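Local coordinates for chitin binding protein (Tectaria macrodonta, PDB 6IF7) that is an insecticidal fern protein that binds copper and is possibly a chitin-active lytic polysaccharide monooxygenase of family AA10, at residues A[41-46]-A[98-103]. Residues are numbered along the deposited sequence; the frame is centred on the assembly and turned at random.
With CU (copper (II) ion), chain C.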
loop_
_atom_site.group_PDB
_atom_site.type_symbol
_atom_site.label_atom_id
_atom_site.label_comp_id
_atom_site.label_asym_id
_atom_site.label_seq_id
_atom_site.Cartn_x
_atom_site.Cartn_y
_atom_site.Cartn_z
ATOM N N ASP A 41 8.714 7.475 9.751
ATOM C CA ASP A 41 8.411 6.063 10.044
ATOM C C ASP A 41 7.551 5.400 8.954
ATOM O O ASP A 41 6.638 4.602 9.262
ATOM C CB ASP A 41 7.679 5.935 11.390
ATOM C CG ASP A 41 8.408 6.617 12.538
ATOM O OD1 ASP A 41 9.614 6.904 12.402
ATOM O OD2 ASP A 41 7.758 6.869 13.566
ATOM N N TRP A 42 7.861 5.688 7.682
ATOM C CA TRP A 42 7.086 5.161 6.530
ATOM C C TRP A 42 7.129 3.629 6.449
ATOM O O TRP A 42 6.232 2.987 5.860
ATOM C CB TRP A 42 7.558 5.774 5.193
ATOM C CG TRP A 42 8.990 5.485 4.902
ATOM C CD1 TRP A 42 10.056 6.251 5.240
ATOM C CD2 TRP A 42 9.517 4.317 4.272
ATOM N NE1 TRP A 42 11.228 5.651 4.832
ATOM C CE2 TRP A 42 10.922 4.456 4.240
ATOM C CE3 TRP A 42 8.942 3.177 3.706
ATOM C CZ2 TRP A 42 11.755 3.496 3.675
ATOM C CZ3 TRP A 42 9.783 2.222 3.120
ATOM C CH2 TRP A 42 11.160 2.387 3.114
ATOM N N ASN A 43 8.168 3.051 7.042
ATOM C CA ASN A 43 8.394 1.609 6.978
ATOM C C ASN A 43 7.682 0.796 8.060
ATOM O O ASN A 43 7.888 -0.421 8.161
ATOM C CB ASN A 43 9.911 1.323 7.000
ATOM C CG ASN A 43 10.586 1.788 8.287
ATOM O OD1 ASN A 43 9.993 2.485 9.106
ATOM N ND2 ASN A 43 11.843 1.408 8.457
ATOM N N GLU A 44 6.854 1.459 8.865
ATOM C CA GLU A 44 6.253 0.826 10.015
ATOM C C GLU A 44 4.751 1.112 10.092
ATOM O O GLU A 44 4.223 1.439 11.158
ATOM C CB GLU A 44 6.998 1.248 11.303
ATOM C CG GLU A 44 6.793 0.271 12.446
ATOM C CD GLU A 44 7.509 0.671 13.715
ATOM O OE1 GLU A 44 7.090 1.642 14.354
ATOM O OE2 GLU A 44 8.480 -0.005 14.077
ATOM N N VAL A 45 4.056 0.954 8.967
ATOM C CA VAL A 45 2.587 0.871 8.981
ATOM C C VAL A 45 2.222 -0.582 9.329
ATOM O O VAL A 45 1.811 -1.379 8.487
ATOM C CB VAL A 45 1.952 1.356 7.666
ATOM C CG1 VAL A 45 0.442 1.369 7.780
ATOM C CG2 VAL A 45 2.488 2.747 7.305
ATOM N N ASN A 46 2.386 -0.914 10.607
ATOM C CA ASN A 46 2.218 -2.266 11.058
ATOM C C ASN A 46 1.129 -2.432 12.140
ATOM O O ASN A 46 0.624 -1.464 12.739
ATOM C CB ASN A 46 3.575 -2.827 11.514
ATOM C CG ASN A 46 4.075 -2.207 12.801
ATOM O OD1 ASN A 46 3.646 -1.149 13.201
ATOM N ND2 ASN A 46 4.990 -2.869 13.442
ATOM N N ILE A 98 10.146 -2.314 -1.048
ATOM C CA ILE A 98 11.412 -1.926 -0.413
ATOM C C ILE A 98 11.364 -2.328 1.061
ATOM O O ILE A 98 10.403 -2.005 1.792
ATOM C CB ILE A 98 11.795 -0.422 -0.594
ATOM C CG1 ILE A 98 13.151 -0.119 0.097
ATOM C CG2 ILE A 98 10.737 0.531 -0.045
ATOM C CD1 ILE A 98 13.770 1.210 -0.300
ATOM N N ALA A 99 12.392 -3.062 1.468
ATOM C CA ALA A 99 12.494 -3.575 2.818
ATOM C C ALA A 99 13.744 -2.973 3.459
ATOM O O ALA A 99 14.858 -3.269 3.047
ATOM C CB ALA A 99 12.555 -5.095 2.808
ATOM N N THR A 100 13.533 -2.097 4.448
ATOM C CA THR A 100 14.608 -1.605 5.324
ATOM C C THR A 100 15.141 -2.748 6.218
ATOM O O THR A 100 16.299 -2.744 6.602
ATOM C CB THR A 100 14.134 -0.429 6.212
ATOM O OG1 THR A 100 13.051 -0.857 7.040
ATOM C CG2 THR A 100 13.652 0.733 5.365
ATOM N N ALA A 101 14.277 -3.700 6.545
ATOM C CA ALA A 101 14.653 -4.949 7.216
ATOM C C ALA A 101 13.803 -6.067 6.627
ATOM O O ALA A 101 12.569 -6.028 6.733
ATOM C CB ALA A 101 14.404 -4.842 8.722
ATOM N N ALA A 102 14.457 -7.030 5.984
ATOM C CA ALA A 102 13.774 -8.180 5.379
ATOM C C ALA A 102 13.198 -9.058 6.480
ATOM O O ALA A 102 13.698 -9.045 7.604
ATOM C CB ALA A 102 14.733 -8.976 4.515
ATOM N N HIS A 103 12.135 -9.796 6.164
ATOM C CA HIS A 103 11.536 -10.746 7.110
ATOM C C HIS A 103 11.092 -11.992 6.387
ATOM O O HIS A 103 10.882 -11.970 5.178
ATOM C CB HIS A 103 10.315 -10.182 7.865
ATOM C CG HIS A 103 10.626 -9.029 8.766
ATOM N ND1 HIS A 103 11.722 -9.005 9.597
ATOM C CD2 HIS A 103 9.978 -7.856 8.965
ATOM C CE1 HIS A 103 11.742 -7.866 10.264
ATOM N NE2 HIS A 103 10.695 -7.148 9.898
HETATM CU CU CU C . 10.447 -5.097 10.231
#
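The hydroxyl OG1 of Thr100 takes a hydrogen bond from ND2 of Asn43 at 2.9 Å, with the N-H pointing at the oxygen at 155°. The same OG1 also has a weak hydrogen bond with the carbonyl oxygen of His1; the Asn43 bond ties the loop after helix 36-40 to segment 98-103 beside the copper site. That site is the histidine brace of lytic polysaccharide monooxygenases: His1 binds the metal through its amino terminus, and NE2 of His103 lies 2.1 Å from the copper. The imidazole of His103 is backed on one face by the carbonyl oxygen of Ala101, 3.8 Å above the ring centre. Threonine suits its position by serving two neighbours at once. With OG1 between the backbone N and carbonyl carbon (chi1 60°), its methyl CG2 is left to meet the indole of Trp42, 3.7 Å from CH2. Ile98 brings its own CG2 to the same far corner of the six-membered ring, 3.7 Å from CZ3, and both methyls approach the broad apolar indole obliquely. Asn43 sits in a type I turn from Asp41 to Glu44, closed by Glu44 N to Asp41 O, and its short side chain carries the N-H donor to OG1, which stands 16° out of the amide plane. Cut back to alanine, Asn43 would probably leave OG1 with its weak bond to His1 O but without the amide N-H, and the hydroxyl freer to turn. CB of Asn43 lies 3.8 Å above the plane of the Trp42 indole, offset toward its rim.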